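Local coordinates for glucuronan lyase A (Trichoderma reesei, PDB 2ZZJ), which probably cleaves beta-1,4-linked glucuronan within the chain, acting as an endo-lyase with a beta-jelly-roll fold and a bound calcium ion, at residues 38-42 against 53-57; 72-78 against 148-154; 195-199 against 218-224. One frame throughout, in Å; residues are numbered along the deposited sequence.

How the interactions relate
From the N terminus, interaction 1 comes first: strand 38-42 meets strand 53-57 after a connection of only ten residues. Interaction 2 follows in strand 72-76 and spans 69 residues before 148-154 returns to it. Interaction 3 then closes a loop of 18 residues between 195-199 and 218-224. The three loops run in series, so none encloses or crosses another. Interactions 1 and 3 join the two sheets of the jelly roll face to face, whereas interaction 2 pairs neighbouring strands within one sheet. Segment 218-224 is common ground: its backbone bonds to M40 of interaction 1 on one flank and to A73 and R75 of interaction 2 on the other.

Interaction 1: 38-42 against 53-57; sequences LKMTQ and HSEVD
S54 OG is held between two partners from the facing strand. It donates to T41 O at 2.7 Å, arriving at a C=O...O angle of 147° and tilted out of the carbonyl plane, and it accepts a weak, bent bond from Q42 NE2 at 2.9 Å. The amide reaches it because the Q42 chain folds back at its second torsion (chi2 -68°), which also lays CG against the hydroxyl. The stronger partner of Q42 NE2 is E19 O, so the serine takes a secondary share of this amide. Next along, M40 turns its CB toward S54 and rests CG on S54 O at 3.3 Å, a plain packing contact. A bend at its second torsion then carries the thioether past the serine, and the terminal CE meets V56 CG2 at 4.0 Å, the two side chains crossing at about a right angle. L38 CD1 approaches the same valine methyl more loosely, at 4.4 Å. One end of the contact is thus polar and the other wholly apolar, with M40 spanning the change. W13 extends the apolar end, touching both L38 and V56. The backbones pair within their own sheets: M40 bonds to V219, S54 to L199. The two strands run at 151° to each other, with axes only 6.9 Å apart at the closest, and the serine hydroxyl bridges them directly. Two antiparallel sheets packed face to face are the architecture of the beta-jelly roll, and here methionine, leucine and valine fill part of the space between them.

Interaction 2: 72-78 against 148-154; sequences FAFRLSE and AGAWHRV
R75 lies across W151 at about a right angle. Its CB sits over the six-membered ring, 3.8 Å from the centroid and 13° off the normal. With CG anti to the backbone N (chi1 -180°) and the chain straight out to NE, CG passes A150 O, and CD comes to 3.8 Å from W151 NE1 over the same indole face. The guanidinium then rides over G149, whose CA lies against one of its faces. In its plane, NE and NH2 each give a hydrogen to a water, and both waters donate in turn to G149 O, so the charged group is tied to the loop through solvent. NH1 bonds a citrate, probably from the crystallisation liquor, and W220 adds a cation-pi contact. Behind this arginine the two segments form an antiparallel pair inside one sheet of the jelly roll. F72 with V154 and F74 with H152 are hydrogen-bonded pairs flanking the non-hydrogen-bonded pair A73 with R153; H152 N to F74 O is the shortest of these bonds, at 2.7 Å. Beyond H152 the strands part: a water joins L76 N to A150 O, and G149 N reaches L76 O from above its carbonyl plane. G149 has a positive phi, and a CB here would collide with E78 CA. On the face carrying F72 and F74, V154 CB packs over the F72 ring, 4.0 Å from its centroid, while V154 CG2 touches the edge of the F74 ring at 3.7 Å. H152 CB meets the F74 ring obliquely, nearest CE2, its imidazole held by D173 and S147 O. On the other face A73 CB meets W151 CE3 at 3.8 Å, and R153 NH1 folds back to W151 O; the NE of R153 forms a salt bridge with D236.

Interaction 3: 195-199 against 218-224; sequences FRVGL and QVWYDEV. With CA (calcium ion), chain B.
The phenol end of Y221 lies across the backbone of G198, where the chain turns a corner on leaving strand 195-197. Its OH is 3.0 Å from G198 C, and ring atom CE2 is 3.5 Å from G198 CA. A glycine suits this corner, because at its backbone angles (phi 151°, psi 169°) a CB would be jammed against the carbonyl oxygen of V197. The hydroxyl has a firm partner in I89 O, on a strand beside 195-197, so a buried polar atom is satisfied from the opposite sheet. With a leucine at Y221 the ring and hydroxyl are gone, I89 O would probably lose the tyrosine's hydroxyl as a partner and a gap would be likely to open against G198. V197 slides past the tyrosine in the opposite direction, its CB 3.9 Å from Y221 CE1. The remaining packing is aliphatic and aromatic: F195 CE2 meets V224 CG1 at 3.8 Å, V197 CG2 lies near V224 CG2, and L199 CD1 touches V219 CG2 at 4.0 Å. These side chains fill the space between the two sheets of the jelly roll, 195-197 belonging to one and 218-224 to the other, with F72, F74 and M40 adding to the filling. A G1 beta bulge at E223 and V224, opposite N6, shifts the strand's alternation, so that V219, Y221 and V224 all point toward 195-199. D222 faces away; its first torsion (chi1 -158°) sets CG opposite the backbone N, and both carboxylate oxygens grip the calcium ion, OD2 at 2.6 Å. Backbone oxygens of D7, K33 and S36 and two waters complete the metal's shell. One of those waters donates to E223 OE2 at 2.7 Å, while E223 OE1 forms a salt bridge with K33 NZ.

Interaction 1: 38-42 against 53-57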
# COMPACT_ATOMS: atom_id res chain seq x y z
N LEU A 38 12.90 7.66 1.60
CA LEU A 38 13.22 6.40 0.94
C LEU A 38 12.87 6.48 -0.51
O LEU A 38 11.83 7.04 -0.84
CB LEU A 38 12.44 5.25 1.58
CG LEU A 38 12.82 4.95 3.03
CD1 LEU A 38 11.91 3.87 3.63
CD2 LEU A 38 14.30 4.52 3.15
N LYS A 39 13.75 5.96 -1.36
CA LYS A 39 13.49 5.88 -2.81
C LYS A 39 13.33 4.42 -3.19
O LYS A 39 14.21 3.60 -2.90
CB LYS A 39 14.64 6.51 -3.60
CG LYS A 39 14.42 6.47 -5.11
CD LYS A 39 15.54 7.17 -5.88
CE LYS A 39 16.87 6.44 -5.67
NZ LYS A 39 17.82 6.89 -6.77
N MET A 40 12.20 4.07 -3.82
CA MET A 40 11.96 2.72 -4.31
C MET A 40 12.00 2.76 -5.83
O MET A 40 11.38 3.64 -6.43
CB MET A 40 10.58 2.20 -3.88
CG MET A 40 10.48 1.68 -2.43
SD MET A 40 10.97 2.91 -1.25
CE MET A 40 10.16 2.23 0.20
N THR A 41 12.72 1.83 -6.44
CA THR A 41 12.72 1.71 -7.92
C THR A 41 12.45 0.29 -8.36
O THR A 41 12.74 -0.69 -7.62
CB THR A 41 14.03 2.26 -8.58
OG1 THR A 41 15.06 1.26 -8.52
CG2 THR A 41 14.48 3.54 -7.90
N GLN A 42 11.86 0.16 -9.55
CA GLN A 42 11.71 -1.14 -10.19
C GLN A 42 12.02 -1.02 -11.69
O GLN A 42 11.82 0.04 -12.28
CB GLN A 42 10.31 -1.72 -10.00
CG GLN A 42 10.17 -2.58 -8.72
CD GLN A 42 11.01 -3.87 -8.86
OE1 GLN A 42 11.35 -4.27 -9.98
NE2 GLN A 42 11.34 -4.51 -7.73
N HIS A 53 8.42 -6.39 -6.63
CA HIS A 53 8.19 -5.67 -5.37
C HIS A 53 9.45 -4.94 -4.95
O HIS A 53 10.52 -5.54 -4.82
CB HIS A 53 7.93 -6.64 -4.22
CG HIS A 53 6.67 -7.43 -4.33
ND1 HIS A 53 6.62 -8.65 -4.97
CD2 HIS A 53 5.45 -7.24 -3.79
CE1 HIS A 53 5.41 -9.16 -4.84
NE2 HIS A 53 4.68 -8.33 -4.13
N SER A 54 9.33 -3.64 -4.68
CA SER A 54 10.38 -2.91 -3.95
C SER A 54 9.68 -2.26 -2.74
O SER A 54 9.06 -1.22 -2.89
CB SER A 54 11.05 -1.85 -4.82
OG SER A 54 11.91 -2.42 -5.78
N GLU A 55 9.75 -2.91 -1.58
CA GLU A 55 8.88 -2.56 -0.44
C GLU A 55 9.65 -2.61 0.89
O GLU A 55 10.72 -3.26 0.98
CB GLU A 55 7.69 -3.54 -0.32
CG GLU A 55 6.61 -3.41 -1.43
CD GLU A 55 5.58 -4.53 -1.38
OE1 GLU A 55 5.95 -5.69 -1.06
OE2 GLU A 55 4.38 -4.24 -1.65
N VAL A 56 9.12 -1.90 1.89
CA VAL A 56 9.57 -2.07 3.26
C VAL A 56 8.38 -2.51 4.08
O VAL A 56 7.25 -2.08 3.81
CB VAL A 56 10.20 -0.81 3.83
CG1 VAL A 56 11.54 -0.54 3.10
CG2 VAL A 56 9.22 0.43 3.67
N ASP A 57 8.61 -3.41 5.05
CA ASP A 57 7.50 -4.08 5.74
C ASP A 57 7.47 -3.65 7.19
O ASP A 57 8.52 -3.62 7.86
CB ASP A 57 7.64 -5.62 5.76
CG ASP A 57 7.62 -6.27 4.39
OD1 ASP A 57 7.43 -5.57 3.38
OD2 ASP A 57 7.85 -7.53 4.34

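Interaction 2: 72-78 against 148-154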
# COMPACT_ATOMS: atom_id res chain seq x y z
N PHE A 72 1.10 8.08 5.34
CA PHE A 72 2.43 8.11 4.68
C PHE A 72 2.46 9.19 3.64
O PHE A 72 1.39 9.64 3.16
CB PHE A 72 2.82 6.78 4.06
CG PHE A 72 1.87 6.29 2.99
CD1 PHE A 72 2.19 6.45 1.65
CD2 PHE A 72 0.67 5.66 3.34
CE1 PHE A 72 1.31 5.98 0.63
CE2 PHE A 72 -0.21 5.19 2.35
CZ PHE A 72 0.11 5.36 1.00
N ALA A 73 3.67 9.64 3.33
CA ALA A 73 3.81 10.53 2.20
C ALA A 73 4.44 9.76 1.05
O ALA A 73 5.29 8.89 1.28
CB ALA A 73 4.67 11.74 2.56
N PHE A 74 4.05 10.06 -0.18
CA PHE A 74 4.69 9.45 -1.36
C PHE A 74 4.78 10.45 -2.51
O PHE A 74 4.07 11.45 -2.52
CB PHE A 74 3.97 8.17 -1.82
CG PHE A 74 2.72 8.44 -2.63
CD1 PHE A 74 2.77 8.46 -4.02
CD2 PHE A 74 1.50 8.73 -1.97
CE1 PHE A 74 1.60 8.74 -4.79
CE2 PHE A 74 0.31 9.02 -2.73
CZ PHE A 74 0.39 9.02 -4.13
N ARG A 75 5.66 10.15 -3.46
CA ARG A 75 5.95 11.05 -4.56
C ARG A 75 6.31 10.20 -5.77
O ARG A 75 7.18 9.34 -5.69
CB ARG A 75 7.14 11.92 -4.18
CG ARG A 75 7.54 12.92 -5.27
CD ARG A 75 8.85 13.56 -4.88
NE ARG A 75 9.26 14.61 -5.80
CZ ARG A 75 9.97 14.40 -6.90
NH1 ARG A 75 10.32 13.18 -7.24
NH2 ARG A 75 10.34 15.43 -7.67
N LEU A 76 5.62 10.44 -6.89
CA LEU A 76 6.04 9.83 -8.14
C LEU A 76 7.13 10.68 -8.76
O LEU A 76 7.17 11.90 -8.57
CB LEU A 76 4.89 9.78 -9.12
CG LEU A 76 3.57 9.15 -8.64
CD1 LEU A 76 2.48 9.22 -9.72
CD2 LEU A 76 3.80 7.71 -8.20
N SER A 77 8.00 10.06 -9.55
CA SER A 77 8.99 10.83 -10.33
C SER A 77 8.30 11.95 -11.13
O SER A 77 7.18 11.83 -11.58
CB SER A 77 9.76 9.94 -11.30
OG SER A 77 8.86 9.46 -12.28
N GLU A 78 9.00 13.06 -11.25
CA GLU A 78 8.44 14.16 -12.05
C GLU A 78 8.09 13.73 -13.50
O GLU A 78 7.11 14.19 -14.07
CB GLU A 78 9.41 15.31 -12.05
CG GLU A 78 8.98 16.32 -13.10
CD GLU A 78 9.80 17.56 -13.10
OE1 GLU A 78 9.19 18.57 -13.48
OE2 GLU A 78 11.02 17.52 -12.73
N ALA A 148 2.33 14.08 -10.75
CA ALA A 148 3.71 13.62 -10.67
C ALA A 148 4.65 14.67 -10.10
O ALA A 148 4.37 15.88 -10.19
CB ALA A 148 4.19 13.18 -12.09
N GLY A 149 5.77 14.24 -9.53
CA GLY A 149 6.81 15.15 -9.06
C GLY A 149 6.47 16.00 -7.86
O GLY A 149 7.21 16.95 -7.54
N ALA A 150 5.40 15.62 -7.14
CA ALA A 150 4.95 16.32 -5.95
C ALA A 150 4.69 15.34 -4.80
O ALA A 150 4.09 14.29 -5.02
CB ALA A 150 3.66 17.09 -6.27
N TRP A 151 5.06 15.72 -3.58
CA TRP A 151 4.74 14.90 -2.39
C TRP A 151 3.25 14.92 -2.11
O TRP A 151 2.63 16.01 -1.96
CB TRP A 151 5.48 15.39 -1.15
CG TRP A 151 6.93 15.00 -1.17
CD1 TRP A 151 8.00 15.78 -1.52
CD2 TRP A 151 7.44 13.72 -0.84
NE1 TRP A 151 9.16 15.05 -1.41
CE2 TRP A 151 8.84 13.78 -0.99
CE3 TRP A 151 6.84 12.51 -0.44
CZ2 TRP A 151 9.66 12.68 -0.74
CZ3 TRP A 151 7.65 11.42 -0.19
CH2 TRP A 151 9.05 11.51 -0.35
N HIS A 152 2.66 13.73 -2.03
CA HIS A 152 1.26 13.56 -1.63
C HIS A 152 1.19 12.86 -0.28
O HIS A 152 2.10 12.16 0.08
CB HIS A 152 0.51 12.75 -2.67
CG HIS A 152 0.50 13.42 -4.01
ND1 HIS A 152 -0.15 14.63 -4.22
CD2 HIS A 152 1.05 13.07 -5.19
CE1 HIS A 152 0.02 14.99 -5.49
NE2 HIS A 152 0.72 14.04 -6.11
N ARG A 153 0.10 13.09 0.46
CA ARG A 153 -0.01 12.64 1.81
C ARG A 153 -1.31 11.90 1.95
O ARG A 153 -2.39 12.46 1.66
CB ARG A 153 0.02 13.84 2.80
CG ARG A 153 1.35 14.63 2.80
CD ARG A 153 1.41 15.74 1.73
NE ARG A 153 0.37 16.77 1.89
CZ ARG A 153 -0.07 17.54 0.89
NH1 ARG A 153 0.44 17.41 -0.35
NH2 ARG A 153 -1.02 18.44 1.11
N VAL A 154 -1.22 10.66 2.44
CA VAL A 154 -2.35 9.74 2.48
C VAL A 154 -2.58 9.40 3.94
O VAL A 154 -1.62 9.10 4.68
CB VAL A 154 -2.08 8.42 1.69
CG1 VAL A 154 -3.21 7.40 1.89
CG2 VAL A 154 -1.86 8.70 0.19
O HOH W 1 8.85 17.31 -4.77
O HOH W 2 9.79 18.22 -7.22
O HOH W 3 3.80 12.61 -7.06

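Interaction 3: 195-199 against 218-224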
# COMPACT_ATOMS: atom_id res chain seq x y z
N PHE A 195 1.78 -4.26 7.16
CA PHE A 195 1.53 -3.02 6.43
C PHE A 195 2.82 -2.77 5.66
O PHE A 195 3.90 -2.62 6.26
CB PHE A 195 1.25 -1.90 7.41
CG PHE A 195 1.11 -0.55 6.76
CD1 PHE A 195 0.39 -0.39 5.57
CD2 PHE A 195 1.73 0.57 7.34
CE1 PHE A 195 0.25 0.88 4.95
CE2 PHE A 195 1.60 1.87 6.73
CZ PHE A 195 0.87 2.01 5.55
N ARG A 196 2.72 -2.79 4.33
CA ARG A 196 3.88 -2.54 3.50
C ARG A 196 3.71 -1.23 2.73
O ARG A 196 2.60 -0.92 2.24
CB ARG A 196 4.06 -3.64 2.47
CG ARG A 196 4.18 -5.03 3.08
CD ARG A 196 4.53 -5.96 1.97
NE ARG A 196 4.63 -7.34 2.45
CZ ARG A 196 4.75 -8.38 1.63
NH1 ARG A 196 4.80 -8.20 0.30
NH2 ARG A 196 4.81 -9.60 2.15
N VAL A 197 4.81 -0.49 2.60
CA VAL A 197 4.81 0.62 1.64
C VAL A 197 5.91 0.39 0.61
O VAL A 197 7.01 -0.10 0.93
CB VAL A 197 4.86 2.07 2.29
CG1 VAL A 197 3.68 2.30 3.26
CG2 VAL A 197 6.23 2.37 2.93
N GLY A 198 5.63 0.73 -0.64
CA GLY A 198 6.65 0.59 -1.67
C GLY A 198 6.08 0.32 -3.04
O GLY A 198 4.89 0.03 -3.20
N LEU A 199 6.98 0.41 -4.02
CA LEU A 199 6.58 0.28 -5.43
C LEU A 199 6.49 -1.21 -5.75
O LEU A 199 7.51 -1.93 -5.70
CB LEU A 199 7.62 0.96 -6.33
CG LEU A 199 7.39 0.77 -7.85
CD1 LEU A 199 5.98 1.28 -8.31
CD2 LEU A 199 8.48 1.50 -8.56
N GLN A 218 10.16 5.01 -10.54
CA GLN A 218 10.66 5.52 -9.25
C GLN A 218 9.57 6.18 -8.41
O GLN A 218 8.81 7.03 -8.91
CB GLN A 218 11.77 6.55 -9.44
CG GLN A 218 12.86 6.14 -10.46
CD GLN A 218 13.79 7.27 -10.71
OE1 GLN A 218 13.67 7.98 -11.72
NE2 GLN A 218 14.72 7.46 -9.80
N VAL A 219 9.51 5.81 -7.12
CA VAL A 219 8.54 6.39 -6.18
C VAL A 219 9.30 6.61 -4.86
O VAL A 219 10.08 5.72 -4.45
CB VAL A 219 7.32 5.47 -5.94
CG1 VAL A 219 6.33 6.18 -4.92
CG2 VAL A 219 6.61 5.13 -7.27
N TRP A 220 9.12 7.77 -4.24
CA TRP A 220 9.74 8.11 -2.96
C TRP A 220 8.69 8.02 -1.85
O TRP A 220 7.49 8.20 -2.13
CB TRP A 220 10.30 9.52 -2.99
CG TRP A 220 11.51 9.70 -3.86
CD1 TRP A 220 12.82 9.85 -3.45
CD2 TRP A 220 11.54 9.71 -5.28
NE1 TRP A 220 13.66 9.99 -4.55
CE2 TRP A 220 12.89 9.90 -5.68
CE3 TRP A 220 10.56 9.57 -6.26
CZ2 TRP A 220 13.27 9.95 -7.01
CZ3 TRP A 220 10.95 9.66 -7.61
CH2 TRP A 220 12.28 9.83 -7.96
N TYR A 221 9.13 7.73 -0.61
CA TYR A 221 8.25 7.64 0.54
C TYR A 221 8.88 8.35 1.72
O TYR A 221 10.12 8.42 1.83
CB TYR A 221 8.06 6.18 0.94
CG TYR A 221 7.25 5.39 -0.04
CD1 TYR A 221 5.87 5.23 0.14
CD2 TYR A 221 7.85 4.82 -1.15
CE1 TYR A 221 5.09 4.47 -0.79
CE2 TYR A 221 7.08 4.08 -2.10
CZ TYR A 221 5.73 3.91 -1.89
OH TYR A 221 5.04 3.14 -2.80
N ASP A 222 8.04 8.78 2.64
CA ASP A 222 8.52 9.41 3.87
C ASP A 222 7.41 9.44 4.90
O ASP A 222 6.24 9.27 4.56
CB ASP A 222 8.97 10.84 3.52
CG ASP A 222 9.96 11.42 4.55
OD1 ASP A 222 10.25 10.76 5.59
OD2 ASP A 222 10.42 12.54 4.28
N GLU A 223 7.78 9.72 6.16
CA GLU A 223 6.85 10.08 7.18
C GLU A 223 5.69 9.04 7.28
O GLU A 223 4.52 9.39 7.10
CB GLU A 223 6.33 11.52 6.90
CG GLU A 223 5.76 12.25 8.08
CD GLU A 223 6.80 12.61 9.17
OE1 GLU A 223 6.32 13.21 10.16
OE2 GLU A 223 8.02 12.29 9.08
N VAL A 224 6.05 7.79 7.56
CA VAL A 224 5.06 6.71 7.69
C VAL A 224 4.75 6.51 9.17
O VAL A 224 5.68 6.55 10.01
CB VAL A 224 5.59 5.37 7.09
CG1 VAL A 224 4.46 4.30 7.06
CG2 VAL A 224 6.15 5.58 5.66
CA CA B . 11.98 12.32 6.36
O HOH W 4 10.49 12.80 8.19
O HOH W 5 13.99 12.45 7.81